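Local coordinates for shikimate kinase (Bacteroides thetaiotaomicron, PDB 3VAA), which probably phosphorylates the 3-hydroxyl of shikimate with ATP, a magnesium-dependent step on the route to chorismate and the aromatic amino acids, at residues 152-155 against 156-160. Sequence-based numbering, arbitrary orientation.
Sequences ELMD and FIIQA
The amide N of I158 reaches the carbonyl O of M154 at 3.0 Å in a nearly straight bond, N-H...O 173°, with the donor almost in line with C=O. It is one of four consecutive i to i+4 bonds, from F156 N to E152 O through Q159 N to D155 O, that make 152-159 a regular alpha-helical segment. This spacing brings some side chains together, here M154 with I158 and L153 with I157. The M154 chain, whose chi1 of -180° sets CG opposite the backbone N, bends at chi2 and chi3; it and the I158 side chain cross at a slant, with I158 CD1 3.7 Å from M154 CG and 4.0 Å from M154 SD. One residue back, L153 and I157 touch more lightly, CD1 to CD1 at 4.2 Å. On another side Q159 runs back past D155, its CG 3.2 Å from D155 O and its NE2 3.8 Å from D155 CB. F156 turns its ring away from 152-155 toward Y33, L145 and K148. Residues 152-160 lie in the N-terminal half of helix 150-168, where NH1 of R164, a predicted shikimate-binding residue, hydrogen-bonds A160 O, while L153 and M154 both pack on F132 of helix 128-137, which follows strand 120-125 of the parallel sheet.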
ATOM      1  N   GLU A 152      -9.717   7.555 -20.669  1.00 41.32           N
ATOM      2  CA  GLU A 152      -9.894   6.144 -20.351  1.00 40.69           C
ATOM      3  C   GLU A 152      -9.079   5.756 -19.114  1.00 37.94           C
ATOM      4  O   GLU A 152      -9.581   5.060 -18.218  1.00 35.97           O
ATOM      5  CB  GLU A 152      -9.491   5.260 -21.524  1.00 42.48           C
ATOM      6  CG  GLU A 152      -9.757   3.793 -21.276  1.00 46.32           C
ATOM      7  CD  GLU A 152      -9.307   2.892 -22.409  1.00 52.44           C
ATOM      8  OE1 GLU A 152      -8.727   3.391 -23.400  1.00 53.78           O
ATOM      9  OE2 GLU A 152      -9.533   1.666 -22.293  1.00 58.10           O
ATOM     10  N   LEU A 153      -7.828   6.196 -19.073  1.00 34.82           N
ATOM     11  CA  LEU A 153      -6.943   5.901 -17.948  1.00 34.19           C
ATOM     12  C   LEU A 153      -7.458   6.564 -16.668  1.00 33.10           C
ATOM     13  O   LEU A 153      -7.526   5.925 -15.614  1.00 32.08           O
ATOM     14  CB  LEU A 153      -5.513   6.379 -18.242  1.00 34.02           C
ATOM     15  CG  LEU A 153      -4.508   6.254 -17.085  1.00 32.97           C
ATOM     16  CD1 LEU A 153      -4.428   4.822 -16.594  1.00 34.90           C
ATOM     17  CD2 LEU A 153      -3.139   6.776 -17.488  1.00 31.74           C
ATOM     18  N   MET A 154      -7.826   7.844 -16.763  1.00 33.44           N
ATOM     19  CA  MET A 154      -8.337   8.565 -15.599  1.00 32.58           C
ATOM     20  C   MET A 154      -9.616   7.896 -15.074  1.00 32.97           C
ATOM     21  O   MET A 154      -9.762   7.713 -13.864  1.00 30.53           O
ATOM     22  CB  MET A 154      -8.630  10.034 -15.926  1.00 33.67           C
ATOM     23  CG  MET A 154      -9.158  10.827 -14.733  1.00 35.25           C
ATOM     24  SD  MET A 154      -7.955  11.067 -13.397  1.00 37.92           S
ATOM     25  CE  MET A 154      -6.965  12.397 -14.037  1.00 35.73           C
ATOM     26  N   ASP A 155     -10.547   7.559 -15.970  1.00 35.60           N
ATOM     27  CA  ASP A 155     -11.793   6.888 -15.537  1.00 37.63           C
ATOM     28  C   ASP A 155     -11.472   5.566 -14.837  1.00 35.16           C
ATOM     29  O   ASP A 155     -12.129   5.202 -13.862  1.00 34.53           O
ATOM     30  CB  ASP A 155     -12.757   6.611 -16.708  1.00 40.12           C
ATOM     31  CG  ASP A 155     -13.356   7.881 -17.318  1.00 47.54           C
ATOM     32  OD1 ASP A 155     -13.387   8.934 -16.641  1.00 55.08           O
ATOM     33  OD2 ASP A 155     -13.813   7.816 -18.486  1.00 55.56           O
ATOM     34  N   PHE A 156     -10.465   4.844 -15.329  1.00 34.36           N
ATOM     35  CA  PHE A 156     -10.082   3.556 -14.730  1.00 32.58           C
ATOM     36  C   PHE A 156      -9.612   3.709 -13.270  1.00 31.28           C
ATOM     37  O   PHE A 156     -10.037   2.949 -12.361  1.00 28.14           O
ATOM     38  CB  PHE A 156      -9.011   2.867 -15.576  1.00 33.46           C
ATOM     39  CG  PHE A 156      -8.623   1.500 -15.065  1.00 33.01           C
ATOM     40  CD1 PHE A 156      -7.563   1.347 -14.175  1.00 34.42           C
ATOM     41  CD2 PHE A 156      -9.336   0.383 -15.447  1.00 37.01           C
ATOM     42  CE1 PHE A 156      -7.216   0.106 -13.695  1.00 35.11           C
ATOM     43  CE2 PHE A 156      -8.988  -0.870 -14.965  1.00 38.23           C
ATOM     44  CZ  PHE A 156      -7.920  -1.001 -14.092  1.00 35.46           C
ATOM     45  N   ILE A 157      -8.749   4.697 -13.046  1.00 28.25           N
ATOM     46  CA  ILE A 157      -8.245   5.004 -11.702  1.00 27.16           C
ATOM     47  C   ILE A 157      -9.387   5.438 -10.778  1.00 26.70           C
ATOM     48  O   ILE A 157      -9.564   4.901  -9.666  1.00 25.91           O
ATOM     49  CB  ILE A 157      -7.196   6.136 -11.771  1.00 25.82           C
ATOM     50  CG1 ILE A 157      -5.952   5.624 -12.506  1.00 27.62           C
ATOM     51  CG2 ILE A 157      -6.826   6.635 -10.384  1.00 26.97           C
ATOM     52  CD1 ILE A 157      -4.949   6.734 -12.888  1.00 27.76           C
ATOM     53  N   ILE A 158     -10.176   6.402 -11.244  1.00 28.15           N
ATOM     54  CA  ILE A 158     -11.284   6.921 -10.441  1.00 28.45           C
ATOM     55  C   ILE A 158     -12.235   5.815 -10.031  1.00 28.84           C
ATOM     56  O   ILE A 158     -12.638   5.749  -8.867  1.00 26.85           O
ATOM     57  CB  ILE A 158     -12.046   8.069 -11.165  1.00 30.29           C
ATOM     58  CG1 ILE A 158     -11.156   9.315 -11.242  1.00 33.16           C
ATOM     59  CG2 ILE A 158     -13.351   8.402 -10.439  1.00 32.54           C
ATOM     60  CD1 ILE A 158     -11.715  10.451 -12.124  1.00 37.35           C
ATOM     61  N   GLN A 159     -12.579   4.929 -10.959  1.00 28.51           N
ATOM     62  CA  GLN A 159     -13.493   3.824 -10.640  1.00 30.31           C
ATOM     63  C   GLN A 159     -12.860   2.816  -9.694  1.00 29.33           C
ATOM     64  O   GLN A 159     -13.541   2.263  -8.823  1.00 28.52           O
ATOM     65  CB  GLN A 159     -13.958   3.134 -11.924  1.00 32.71           C
ATOM     66  CG  GLN A 159     -14.858   4.048 -12.768  1.00 38.85           C
ATOM     67  CD  GLN A 159     -14.994   3.612 -14.227  1.00 46.78           C
ATOM     68  OE1 GLN A 159     -14.626   2.495 -14.604  1.00 51.11           O
ATOM     69  NE2 GLN A 159     -15.517   4.509 -15.054  1.00 48.60           N
ATOM     70  N   ALA A 160     -11.567   2.548  -9.877  1.00 27.15           N
ATOM     71  CA  ALA A 160     -10.873   1.627  -8.995  1.00 26.85           C
ATOM     72  C   ALA A 160     -10.893   2.169  -7.557  1.00 26.10           C
ATOM     73  O   ALA A 160     -11.126   1.414  -6.607  1.00 26.86           O
ATOM     74  CB  ALA A 160      -9.420   1.391  -9.480  1.00 26.96           C
TER